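Local coordinates for protein carboxylesterase (Est-2) (Archaeoglobus fulgidus, PDB 5FRD) that probably hydrolyses carboxylic esters through an alpha/beta-hydrolase fold and carries a coenzyme A molecule bound close to the active site, at residues T114-R119 / D176-Y181; L118-E123 / L167-C172; E67-A72 / G92-K97. All coordinates share one frame; numbering follows the deposited sequence.

Contact 1. Residues T114-R119 / D176-Y181; sequences TGARLR and DLLEDY. With COA (coenzyme A), chain C.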
loop_
_atom_site.group_PDB
_atom_site.type_symbol
_atom_site.label_atom_id
_atom_site.label_comp_id
_atom_site.label_asym_id
_atom_site.label_seq_id
_atom_site.Cartn_x
_atom_site.Cartn_y
_atom_site.Cartn_z
ATOM N N THR A 114 -0.825 6.126 4.502
ATOM C CA THR A 114 -1.319 5.134 5.420
ATOM C C THR A 114 -1.321 5.675 6.831
ATOM O O THR A 114 -1.293 6.884 7.021
ATOM C CB THR A 114 -0.527 3.815 5.203
ATOM O OG1 THR A 114 -1.134 2.739 5.940
ATOM C CG2 THR A 114 0.911 3.935 5.589
ATOM N N GLY A 115 -1.456 4.808 7.825
ATOM C CA GLY A 115 -1.597 5.264 9.198
ATOM C C GLY A 115 -1.510 4.108 10.158
ATOM O O GLY A 115 -1.643 2.927 9.784
ATOM N N ALA A 116 -1.297 4.447 11.415
ATOM C CA ALA A 116 -1.332 3.472 12.514
ATOM C C ALA A 116 -2.735 3.070 12.932
ATOM O O ALA A 116 -2.926 2.083 13.624
ATOM C CB ALA A 116 -0.580 4.033 13.708
ATOM N N ARG A 117 -3.725 3.808 12.465
ATOM C CA ARG A 117 -5.135 3.562 12.674
ATOM C C ARG A 117 -5.845 4.122 11.444
ATOM O O ARG A 117 -5.500 5.240 10.986
ATOM C CB ARG A 117 -5.631 4.282 13.930
ATOM C CG ARG A 117 -7.079 3.973 14.286
ATOM C CD ARG A 117 -7.576 4.867 15.414
ATOM N NE ARG A 117 -7.026 4.437 16.698
ATOM C CZ ARG A 117 -7.275 5.036 17.860
ATOM N NH1 ARG A 117 -8.025 6.131 17.918
ATOM N NH2 ARG A 117 -6.720 4.546 18.966
ATOM N N LEU A 118 -6.797 3.356 10.905
ATOM C CA LEU A 118 -7.411 3.706 9.615
ATOM C C LEU A 118 -8.925 3.693 9.662
ATOM O O LEU A 118 -9.606 3.135 8.789
ATOM C CB LEU A 118 -6.857 2.786 8.518
ATOM C CG LEU A 118 -5.370 2.962 8.183
ATOM C CD1 LEU A 118 -4.935 1.879 7.206
ATOM C CD2 LEU A 118 -5.080 4.341 7.590
ATOM N N ARG A 119 -9.477 4.388 10.650
ATOM C CA ARG A 119 -10.906 4.588 10.675
ATOM C C ARG A 119 -11.393 5.205 9.354
ATOM O O ARG A 119 -10.738 6.079 8.782
ATOM C CB ARG A 119 -11.293 5.506 11.838
ATOM C CG ARG A 119 -11.173 4.853 13.214
ATOM C CD ARG A 119 -12.231 3.778 13.497
ATOM N NE ARG A 119 -13.559 4.176 13.066
ATOM C CZ ARG A 119 -14.306 5.120 13.639
ATOM N NH1 ARG A 119 -13.893 5.747 14.732
ATOM N NH2 ARG A 119 -15.486 5.437 13.094
ATOM N N ASP A 176 -5.932 -0.897 14.155
ATOM C CA ASP A 176 -5.526 0.059 15.186
ATOM C C ASP A 176 -4.281 -0.418 15.923
ATOM O O ASP A 176 -4.357 -1.323 16.772
ATOM C CB ASP A 176 -6.680 0.277 16.179
ATOM C CG ASP A 176 -6.345 1.294 17.252
ATOM O OD1 ASP A 176 -5.448 2.142 17.045
ATOM O OD2 ASP A 176 -6.964 1.227 18.330
ATOM N N LEU A 177 -3.152 0.218 15.612
ATOM C CA LEU A 177 -1.906 0.036 16.322
ATOM C C LEU A 177 -1.487 1.327 17.046
ATOM O O LEU A 177 -0.357 1.411 17.520
ATOM C CB LEU A 177 -0.816 -0.359 15.337
ATOM C CG LEU A 177 -0.940 -1.702 14.634
ATOM C CD1 LEU A 177 0.197 -1.912 13.656
ATOM C CD2 LEU A 177 -0.979 -2.859 15.628
ATOM N N LEU A 178 -2.368 2.309 17.146
ATOM C CA LEU A 178 -1.949 3.668 17.527
ATOM C C LEU A 178 -1.306 3.690 18.937
ATOM O O LEU A 178 -0.216 4.224 19.110
ATOM C CB LEU A 178 -3.145 4.613 17.435
ATOM C CG LEU A 178 -2.904 6.109 17.559
ATOM C CD1 LEU A 178 -2.168 6.614 16.337
ATOM C CD2 LEU A 178 -4.237 6.846 17.720
ATOM N N GLU A 179 -1.984 3.116 19.906
ATOM C CA GLU A 179 -1.492 3.152 21.285
ATOM C C GLU A 179 -0.212 2.354 21.442
ATOM O O GLU A 179 0.645 2.736 22.215
ATOM C CB GLU A 179 -2.585 2.721 22.282
ATOM C CG GLU A 179 -3.691 3.762 22.421
ATOM C CD GLU A 179 -3.194 5.102 22.952
ATOM O OE1 GLU A 179 -2.344 5.107 23.874
ATOM O OE2 GLU A 179 -3.644 6.148 22.432
ATOM N N ASP A 180 -0.080 1.261 20.690
ATOM C CA ASP A 180 1.137 0.461 20.724
ATOM C C ASP A 180 2.353 1.244 20.233
ATOM O O ASP A 180 3.447 1.083 20.751
ATOM C CB ASP A 180 0.957 -0.821 19.914
ATOM C CG ASP A 180 -0.038 -1.801 20.541
ATOM O OD1 ASP A 180 -0.404 -1.670 21.723
ATOM O OD2 ASP A 180 -0.449 -2.738 19.833
ATOM N N TYR A 181 2.182 2.110 19.231
ATOM C CA TYR A 181 3.233 3.036 18.890
ATOM C C TYR A 181 3.441 4.060 20.018
ATOM O O TYR A 181 4.569 4.327 20.374
ATOM C CB TYR A 181 2.924 3.812 17.599
ATOM C CG TYR A 181 3.190 3.094 16.296
ATOM C CD1 TYR A 181 4.453 3.083 15.728
ATOM C CD2 TYR A 181 2.148 2.495 15.604
ATOM C CE1 TYR A 181 4.685 2.452 14.501
ATOM C CE2 TYR A 181 2.367 1.856 14.386
ATOM C CZ TYR A 181 3.615 1.855 13.841
ATOM O OH TYR A 181 3.812 1.209 12.633
HETATM N N1A COA C . -2.299 8.744 13.206
HETATM C C2A COA C . -2.261 9.679 14.166
HETATM N N3A COA C . -3.353 10.016 14.864
HETATM C C4A COA C . -4.537 9.405 14.636
HETATM C C5A COA C . -4.660 8.381 13.619
HETATM C C6A COA C . -3.440 8.056 12.900
HETATM N N6A COA C . -3.472 7.118 11.930
HETATM N N7A COA C . -5.932 7.956 13.572
HETATM C C8A COA C . -6.573 8.647 14.532
HETATM N N9A COA C . -5.735 9.506 15.148
HETATM C C1B COA C . -6.122 10.444 16.220
HETATM C C2B COA C . -6.968 11.522 15.605
HETATM O O2B COA C . -6.134 12.543 15.060
HETATM C C3B COA C . -7.839 11.931 16.781
HETATM O O3B COA C . -7.116 12.856 17.591
HETATM P P3B COA C . -7.799 14.188 18.205
HETATM O O7A COA C . -8.850 13.596 19.122
HETATM O O8A COA C . -8.322 14.924 16.988
HETATM O O9A COA C . -6.647 14.888 18.890
HETATM C C4B COA C . -8.045 10.635 17.543
HETATM O O4B COA C . -6.941 9.788 17.167
HETATM C C5B COA C . -9.360 9.932 17.249
HETATM O O5B COA C . -9.453 9.676 15.838
HETATM P P1A COA C . -10.200 8.373 15.272
HETATM O O1A COA C . -9.807 7.167 16.021
HETATM O O2A COA C . -9.917 8.388 13.769
HETATM O O3A COA C . -11.777 8.540 15.540
HETATM P P2A COA C . -12.752 9.779 15.216
HETATM O O4A COA C . -14.090 9.206 15.595
HETATM O O5A COA C . -12.196 11.042 15.799
HETATM O O6A COA C . -12.697 10.040 13.620
HETATM C CBP COA C . -13.002 9.678 11.301
HETATM C CCP COA C . -13.181 9.080 12.689
HETATM C CDP COA C . -13.448 8.638 10.275
HETATM C CEP COA C . -13.886 10.937 11.196
HETATM C CAP COA C . -11.507 10.030 11.094
HETATM O OAP COA C . -10.677 8.868 11.354
HETATM C C9P COA C . -11.224 10.560 9.705
HETATM O O9P COA C . -11.645 11.646 9.366
HETATM N N8P COA C . -10.469 9.788 8.903
HETATM C C7P COA C . -9.967 10.217 7.596
HETATM C C6P COA C . -10.884 9.866 6.429
HETATM C C5P COA C . -10.997 8.409 6.026
HETATM O O5P COA C . -12.108 7.887 5.864
HETATM N N4P COA C . -9.859 7.750 5.792
HETATM C C3P COA C . -9.828 6.396 5.290
HETATM C C2P COA C . -8.635 5.669 5.863
HETATM S S1P COA C . -8.533 4.035 5.101
#

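Contact 2. Residues L118-E123 / L167-C172; sequences LRVLPE and LDLSLC. With COA (coenzyme A), chain C.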
loop_
_atom_site.group_PDB
_atom_site.type_symbol
_atom_site.label_atom_id
_atom_site.label_comp_id
_atom_site.label_asym_id
_atom_site.label_seq_id
_atom_site.Cartn_x
_atom_site.Cartn_y
_atom_site.Cartn_z
ATOM N N LEU A 118 -6.797 3.356 10.905
ATOM C CA LEU A 118 -7.411 3.706 9.615
ATOM C C LEU A 118 -8.925 3.693 9.662
ATOM O O LEU A 118 -9.606 3.135 8.789
ATOM C CB LEU A 118 -6.857 2.786 8.518
ATOM C CG LEU A 118 -5.370 2.962 8.183
ATOM C CD1 LEU A 118 -4.935 1.879 7.206
ATOM C CD2 LEU A 118 -5.080 4.341 7.590
ATOM N N ARG A 119 -9.477 4.388 10.650
ATOM C CA ARG A 119 -10.906 4.588 10.675
ATOM C C ARG A 119 -11.393 5.205 9.354
ATOM O O ARG A 119 -10.738 6.079 8.782
ATOM C CB ARG A 119 -11.293 5.506 11.838
ATOM C CG ARG A 119 -11.173 4.853 13.214
ATOM C CD ARG A 119 -12.231 3.778 13.497
ATOM N NE ARG A 119 -13.559 4.176 13.066
ATOM C CZ ARG A 119 -14.306 5.120 13.639
ATOM N NH1 ARG A 119 -13.893 5.747 14.732
ATOM N NH2 ARG A 119 -15.486 5.437 13.094
ATOM N N VAL A 120 -12.555 4.747 8.910
ATOM C CA VAL A 120 -13.161 5.211 7.680
ATOM C C VAL A 120 -14.423 6.050 7.968
ATOM O O VAL A 120 -15.278 5.643 8.758
ATOM C CB VAL A 120 -13.510 4.022 6.778
ATOM C CG1 VAL A 120 -14.128 4.498 5.468
ATOM C CG2 VAL A 120 -12.275 3.156 6.525
ATOM N N LEU A 121 -14.521 7.177 7.295
ATOM C CA LEU A 121 -15.705 8.040 7.416
ATOM C C LEU A 121 -16.955 7.216 7.240
ATOM O O LEU A 121 -17.103 6.548 6.223
ATOM C CB LEU A 121 -15.720 9.091 6.329
ATOM C CG LEU A 121 -14.865 10.334 6.460
ATOM C CD1 LEU A 121 -14.865 11.086 5.138
ATOM C CD2 LEU A 121 -15.356 11.201 7.611
ATOM N N PRO A 122 -17.880 7.234 8.237
ATOM C CA PRO A 122 -19.128 6.493 8.066
ATOM C C PRO A 122 -19.923 6.827 6.796
ATOM O O PRO A 122 -20.486 5.939 6.157
ATOM C CB PRO A 122 -19.909 6.860 9.323
ATOM C CG PRO A 122 -18.841 6.990 10.344
ATOM C CD PRO A 122 -17.725 7.705 9.625
ATOM N N GLU A 123 -19.860 8.058 6.347
ATOM C CA GLU A 123 -20.494 8.456 5.065
ATOM C C GLU A 123 -19.933 7.690 3.842
ATOM O O GLU A 123 -20.617 7.502 2.830
ATOM C CB GLU A 123 -20.331 9.960 4.888
ATOM C CG GLU A 123 -21.126 10.565 3.743
ATOM C CD GLU A 123 -21.167 12.095 3.767
ATOM O OE1 GLU A 123 -20.452 12.710 4.588
ATOM O OE2 GLU A 123 -21.909 12.693 2.949
ATOM N N LEU A 167 -15.467 -4.498 1.841
ATOM C CA LEU A 167 -14.773 -5.461 2.708
ATOM C C LEU A 167 -13.416 -4.952 3.130
ATOM O O LEU A 167 -13.060 -4.999 4.320
ATOM C CB LEU A 167 -14.611 -6.814 2.034
ATOM C CG LEU A 167 -15.893 -7.621 1.798
ATOM C CD1 LEU A 167 -15.556 -8.869 0.999
ATOM C CD2 LEU A 167 -16.579 -7.996 3.106
ATOM N N ASP A 168 -12.654 -4.428 2.186
ATOM C CA ASP A 168 -11.309 -3.905 2.464
ATOM C C ASP A 168 -11.379 -2.726 3.436
ATOM O O ASP A 168 -10.581 -2.619 4.355
ATOM C CB ASP A 168 -10.644 -3.396 1.167
ATOM C CG ASP A 168 -10.221 -4.497 0.215
ATOM O OD1 ASP A 168 -10.159 -5.689 0.590
ATOM O OD2 ASP A 168 -9.926 -4.153 -0.992
ATOM N N LEU A 169 -12.288 -1.783 3.204
ATOM C CA LEU A 169 -12.427 -0.616 4.067
ATOM C C LEU A 169 -12.903 -1.017 5.453
ATOM O O LEU A 169 -12.532 -0.363 6.427
ATOM C CB LEU A 169 -13.342 0.432 3.460
ATOM C CG LEU A 169 -12.769 1.146 2.235
ATOM C CD1 LEU A 169 -13.858 2.036 1.645
ATOM C CD2 LEU A 169 -11.557 1.983 2.573
ATOM N N SER A 170 -13.727 -2.038 5.556
ATOM C CA SER A 170 -14.116 -2.562 6.871
ATOM C C SER A 170 -12.914 -3.096 7.635
ATOM O O SER A 170 -12.834 -2.929 8.855
ATOM C CB SER A 170 -15.172 -3.646 6.704
ATOM O OG SER A 170 -16.387 -3.098 6.242
ATOM N N LEU A 171 -11.953 -3.709 6.937
ATOM C CA LEU A 171 -10.730 -4.166 7.595
ATOM C C LEU A 171 -9.901 -2.977 8.035
ATOM O O LEU A 171 -9.344 -2.984 9.138
ATOM C CB LEU A 171 -9.891 -5.053 6.685
ATOM C CG LEU A 171 -10.490 -6.380 6.222
ATOM C CD1 LEU A 171 -9.477 -7.172 5.406
ATOM C CD2 LEU A 171 -11.019 -7.230 7.364
ATOM N N CYS A 172 -9.790 -1.948 7.216
ATOM C CA CYS A 172 -9.133 -0.701 7.625
ATOM C C CYS A 172 -9.756 -0.104 8.877
ATOM O O CYS A 172 -9.053 0.334 9.826
ATOM C CB CYS A 172 -9.199 0.364 6.527
ATOM S SG CYS A 172 -8.202 0.026 5.064
HETATM N N1A COA C . -2.299 8.744 13.206
HETATM C C2A COA C . -2.261 9.679 14.166
HETATM N N3A COA C . -3.353 10.016 14.864
HETATM C C4A COA C . -4.537 9.405 14.636
HETATM C C5A COA C . -4.660 8.381 13.619
HETATM C C6A COA C . -3.440 8.056 12.900
HETATM N N6A COA C . -3.472 7.118 11.930
HETATM N N7A COA C . -5.932 7.956 13.572
HETATM C C8A COA C . -6.573 8.647 14.532
HETATM N N9A COA C . -5.735 9.506 15.148
HETATM C C1B COA C . -6.122 10.444 16.220
HETATM C C2B COA C . -6.968 11.522 15.605
HETATM O O2B COA C . -6.134 12.543 15.060
HETATM C C3B COA C . -7.839 11.931 16.781
HETATM O O3B COA C . -7.116 12.856 17.591
HETATM P P3B COA C . -7.799 14.188 18.205
HETATM O O7A COA C . -8.850 13.596 19.122
HETATM O O8A COA C . -8.322 14.924 16.988
HETATM O O9A COA C . -6.647 14.888 18.890
HETATM C C4B COA C . -8.045 10.635 17.543
HETATM O O4B COA C . -6.941 9.788 17.167
HETATM C C5B COA C . -9.360 9.932 17.249
HETATM O O5B COA C . -9.453 9.676 15.838
HETATM P P1A COA C . -10.200 8.373 15.272
HETATM O O1A COA C . -9.807 7.167 16.021
HETATM O O2A COA C . -9.917 8.388 13.769
HETATM O O3A COA C . -11.777 8.540 15.540
HETATM P P2A COA C . -12.752 9.779 15.216
HETATM O O4A COA C . -14.090 9.206 15.595
HETATM O O5A COA C . -12.196 11.042 15.799
HETATM O O6A COA C . -12.697 10.040 13.620
HETATM C CBP COA C . -13.002 9.678 11.301
HETATM C CCP COA C . -13.181 9.080 12.689
HETATM C CDP COA C . -13.448 8.638 10.275
HETATM C CEP COA C . -13.886 10.937 11.196
HETATM C CAP COA C . -11.507 10.030 11.094
HETATM O OAP COA C . -10.677 8.868 11.354
HETATM C C9P COA C . -11.224 10.560 9.705
HETATM O O9P COA C . -11.645 11.646 9.366
HETATM N N8P COA C . -10.469 9.788 8.903
HETATM C C7P COA C . -9.967 10.217 7.596
HETATM C C6P COA C . -10.884 9.866 6.429
HETATM C C5P COA C . -10.997 8.409 6.026
HETATM O O5P COA C . -12.108 7.887 5.864
HETATM N N4P COA C . -9.859 7.750 5.792
HETATM C C3P COA C . -9.828 6.396 5.290
HETATM C C2P COA C . -8.635 5.669 5.863
HETATM S S1P COA C . -8.533 4.035 5.101
#

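Contact 3. Residues E67-A72 / G92-K97; sequences EYAYYA and GAVAQK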
loop_
_atom_site.group_PDB
_atom_site.type_symbol
_atom_site.label_atom_id
_atom_site.label_comp_id
_atom_site.label_asym_id
_atom_site.label_seq_id
_atom_site.Cartn_x
_atom_site.Cartn_y
_atom_site.Cartn_z
ATOM N N GLU A 67 -4.410 -11.487 8.276
ATOM C CA GLU A 67 -4.550 -12.544 7.292
ATOM C C GLU A 67 -3.959 -12.107 5.916
ATOM O O GLU A 67 -3.268 -12.871 5.262
ATOM C CB GLU A 67 -6.023 -12.981 7.228
ATOM C CG GLU A 67 -6.411 -13.875 8.403
ATOM C CD GLU A 67 -7.904 -13.901 8.701
ATOM O OE1 GLU A 67 -8.717 -14.001 7.759
ATOM O OE2 GLU A 67 -8.272 -13.822 9.896
ATOM N N TYR A 68 -4.255 -10.866 5.502
ATOM C CA TYR A 68 -3.596 -10.391 4.294
ATOM C C TYR A 68 -2.087 -10.334 4.453
ATOM O O TYR A 68 -1.341 -10.594 3.507
ATOM C CB TYR A 68 -4.127 -9.010 3.861
ATOM C CG TYR A 68 -5.402 -9.051 3.069
ATOM C CD1 TYR A 68 -5.564 -9.932 2.014
ATOM C CD2 TYR A 68 -6.439 -8.151 3.307
ATOM C CE1 TYR A 68 -6.713 -9.982 1.262
ATOM C CE2 TYR A 68 -7.620 -8.204 2.559
ATOM C CZ TYR A 68 -7.742 -9.128 1.523
ATOM O OH TYR A 68 -8.908 -9.235 0.773
ATOM N N ALA A 69 -1.598 -9.994 5.641
ATOM C CA ALA A 69 -0.162 -9.997 5.889
ATOM C C ALA A 69 0.477 -11.381 5.778
ATOM O O ALA A 69 1.630 -11.496 5.368
ATOM C CB ALA A 69 0.141 -9.361 7.242
ATOM N N TYR A 70 -0.281 -12.414 6.135
ATOM C CA TYR A 70 0.176 -13.770 5.909
ATOM C C TYR A 70 0.365 -14.042 4.421
ATOM O O TYR A 70 1.424 -14.514 4.002
ATOM C CB TYR A 70 -0.795 -14.791 6.516
ATOM C CG TYR A 70 -0.435 -16.197 6.155
ATOM C CD1 TYR A 70 0.628 -16.818 6.804
ATOM C CD2 TYR A 70 -1.097 -16.869 5.145
ATOM C CE1 TYR A 70 1.008 -18.110 6.472
ATOM C CE2 TYR A 70 -0.712 -18.166 4.802
ATOM C CZ TYR A 70 0.341 -18.762 5.471
ATOM O OH TYR A 70 0.748 -20.046 5.173
ATOM N N TYR A 71 -0.641 -13.746 3.600
ATOM C CA TYR A 71 -0.478 -13.922 2.154
ATOM C C TYR A 71 0.663 -13.083 1.580
ATOM O O TYR A 71 1.431 -13.563 0.747
ATOM C CB TYR A 71 -1.762 -13.640 1.373
ATOM C CG TYR A 71 -2.819 -14.671 1.615
ATOM C CD1 TYR A 71 -2.709 -15.948 1.058
ATOM C CD2 TYR A 71 -3.915 -14.393 2.423
ATOM C CE1 TYR A 71 -3.662 -16.921 1.322
ATOM C CE2 TYR A 71 -4.881 -15.357 2.680
ATOM C CZ TYR A 71 -4.737 -16.612 2.134
ATOM O OH TYR A 71 -5.700 -17.562 2.395
ATOM N N ALA A 72 0.809 -11.855 2.061
ATOM C CA ALA A 72 1.880 -11.015 1.586
ATOM C C ALA A 72 3.240 -11.547 1.971
ATOM O O ALA A 72 4.149 -11.560 1.169
ATOM C CB ALA A 72 1.685 -9.592 2.063
ATOM N N GLY A 92 -0.367 -0.395 3.501
ATOM C CA GLY A 92 0.532 0.058 4.553
ATOM C C GLY A 92 0.207 -0.563 5.899
ATOM O O GLY A 92 1.111 -0.789 6.701
ATOM N N ALA A 93 -1.059 -0.830 6.151
ATOM C CA ALA A 93 -1.479 -1.588 7.359
ATOM C C ALA A 93 -0.965 -3.016 7.254
ATOM O O ALA A 93 -0.413 -3.585 8.213
ATOM C CB ALA A 93 -2.975 -1.547 7.547
ATOM N N VAL A 94 -1.136 -3.619 6.089
ATOM C CA VAL A 94 -0.615 -4.962 5.809
ATOM C C VAL A 94 0.895 -4.967 5.991
ATOM O O VAL A 94 1.426 -5.875 6.642
ATOM C CB VAL A 94 -1.027 -5.442 4.403
ATOM C CG1 VAL A 94 -0.333 -6.752 4.052
ATOM C CG2 VAL A 94 -2.533 -5.590 4.317
ATOM N N ALA A 95 1.604 -3.956 5.483
ATOM C CA ALA A 95 3.042 -3.865 5.667
ATOM C C ALA A 95 3.456 -3.810 7.134
ATOM O O ALA A 95 4.445 -4.446 7.506
ATOM C CB ALA A 95 3.598 -2.653 4.919
ATOM N N GLN A 96 2.744 -3.034 7.944
ATOM C CA GLN A 96 3.067 -2.937 9.355
ATOM C C GLN A 96 2.873 -4.299 10.030
ATOM O O GLN A 96 3.772 -4.725 10.782
ATOM C CB GLN A 96 2.195 -1.890 10.033
ATOM C CG GLN A 96 2.525 -0.474 9.615
ATOM C CD GLN A 96 1.490 0.497 10.097
ATOM O OE1 GLN A 96 1.469 0.853 11.272
ATOM N NE2 GLN A 96 0.585 0.905 9.218
ATOM N N LYS A 97 1.761 -4.986 9.768
ATOM C CA LYS A 97 1.529 -6.307 10.342
ATOM C C LYS A 97 2.540 -7.324 9.833
ATOM O O LYS A 97 2.993 -8.207 10.601
ATOM C CB LYS A 97 0.101 -6.776 10.147
ATOM C CG LYS A 97 -0.935 -5.946 10.874
ATOM C CD LYS A 97 -0.899 -6.067 12.392
ATOM C CE LYS A 97 -2.271 -5.826 13.000
ATOM N NZ LYS A 97 -2.348 -6.455 14.345
#

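Contact 1. Residues T114-R119 / D176-Y181
Asp176 takes hold of Arg117 by a single oxygen. Its OD1 accepts from Arg117 NE at 2.8 Å in a nearly straight bond that makes a salt bridge, with a weaker second donor in NH2. The two side chains run alongside each other and point the same way, but their flat ends stand almost perpendicular, 82° apart. OD1 lies in the guanidinium plane, yet NE meets it from 72° above the carboxylate plane. From the other face of the carboxylate, the backbone N of Leu178 donates to the same OD1 at 3.1 Å, an Asx turn that leads into the following helix. Two good bonds thus grip OD1 and should hold the carboxylate in its twist. The backbones at Arg117 and Asp176 also form one isolated beta bridge.

At the N-cap position, Leu177 gives its backbone N to Ala116 O at 2.7 Å. Leu178 then crosses the arginine at about a right angle and lays CD2 over the centre of the guanidinium face, 3.5 Å from CZ. Its other methyl, CD1, rests on the coenzyme A adenine and on Ala116 CB. A bend at chi3 (-75°) lets Arg117 keep NE on Asp176 while NH1 donates to coenzyme A O1A at 2.8 Å; the backbone O of Arg117 accepts from the adenine amino group N6A at 2.9 Å. One turn further on, Ala116 CB lies obliquely to the Tyr181 ring, 3.7 Å from Tyr181 CD2.

The contact ties the loop after strand 106-112 to the start of helix 178-182. Helix 90-101 packs against Leu177, and its Gln96 is hydrogen-bonded to Tyr181 OH; Phe210 of helix 205-214 lies against Ala116 and Leu178.

Contact 2. Residues L118-E123 / L167-C172
One wall of the coenzyme A pocket is built here, where Leu118 and Val120 of an extended loop lie against Cys172 and Leu169 of helix 162-173. Leu118 CB packs on Cys172 CB at 3.9 Å. The backbone oxygens of these two residues also come close, but both are acceptors and form no bond with each other. Val120 sends one branch across: its CG1 stands anti to the backbone N, which leaves CG2 to meet Leu169 O at 3.5 Å and Leu169 CD2 at 4.2 Å. Cys172 CB lies at the same 4.2 Å from this methyl, which therefore sits between two successive turns of the helix.

The thiol end of the ligand reaches the seam, with S1P 4.0 Å from Cys172 CB. Further back along the pantetheine arm, Leu121 N donates to the carbonyl O5P at 2.9 Å in an almost straight bond. Arg119 turns away from the helix segment and passes its CB beside the ligand hydroxyl OAP, 3.5 Å away, while its NE pairs with Asp173. With apolar contacts beside the arm and a backbone N-H bonding one amide carbonyl, this is the pantetheine-lining part of the coenzyme A pocket in this alpha/beta hydrolase, where Arg119, Leu121 and Cys172 are observed binding residues.

Contact 3. Residues E67-A72 / G92-K97
Val94 is the bump of this interface, and the hollow that takes it lies on helix 65-79 between Tyr68, Ala69 and Ala72. Its two methyls divide the work. CG1, anti to the backbone N (chi1 173°), pushes deepest: it comes to 3.7 Å from Ala69 CA and 4.0 Å from Ala72 CB, so it rests on the helix backbone itself. CG2 leans to the other side and touches Tyr68 CB at 3.8 Å. Val65, one turn before Ala69, also meets Val94, so residues at i, i+3, i+4 and i+7 surround the side chain in the manner of a knob in its hole.

The return fit is shallower. Ala69 CB enters the step between Val94 and Lys97, 3.8 Å from Val94 O and 3.9 Å from Lys97 CB. With only a methyl at Ala69 and at Ala72, the helices come to 8.4 Å between the axes of these short segments, crossing at -75°. So steep a crossing confines the fit to a small patch around Ala69 and Val94, and no hydrogen bond spans it.

The longer side chains start toward the partner helix and then leave. The Tyr68 ring swings off to helix 162-173, touching Asp168 and Leu171, and its hydroxyl bonds to Asn53 and to Pro52 O. Lys97 likewise leads its amine away from helix 65-72.

In the chain, strand 83-88 runs between the two helices. Helix 90-101 begins within the GxSxG turn of the probable nucleophile elbow, just after Ser89. Helix 65-79 packs across one flank of it, while Gln96 of helix 90-101, on another flank, bonds to Gly115 O in the loop after strand 106-112.

How the contacts relate
Contacts 1 and 2 share Leu118 and Arg119 and bind successive lengths of the same coenzyme A: residues 114-119 with 176-181 take the adenine and a phosphate, residues 118-123 with 167-172 the pantetheine arm. Their centres lie about 13 Å apart. Contact 3 stands behind them, its Val94 side chain about 11 Å from the ligand. Besides Gln96, Thr114 joins it to contact 1, with Thr114 OG1 packed 3.4 Å from Gly92 CA. Toward contact 2, besides Tyr68, Ala93 CB meets Leu118 CD1 at 4.0 Å. The Leu118 side chain comes near, without touching, the probable Ser89, His228 and Asp200 triad, with Ser89 just ahead of helix 90-101.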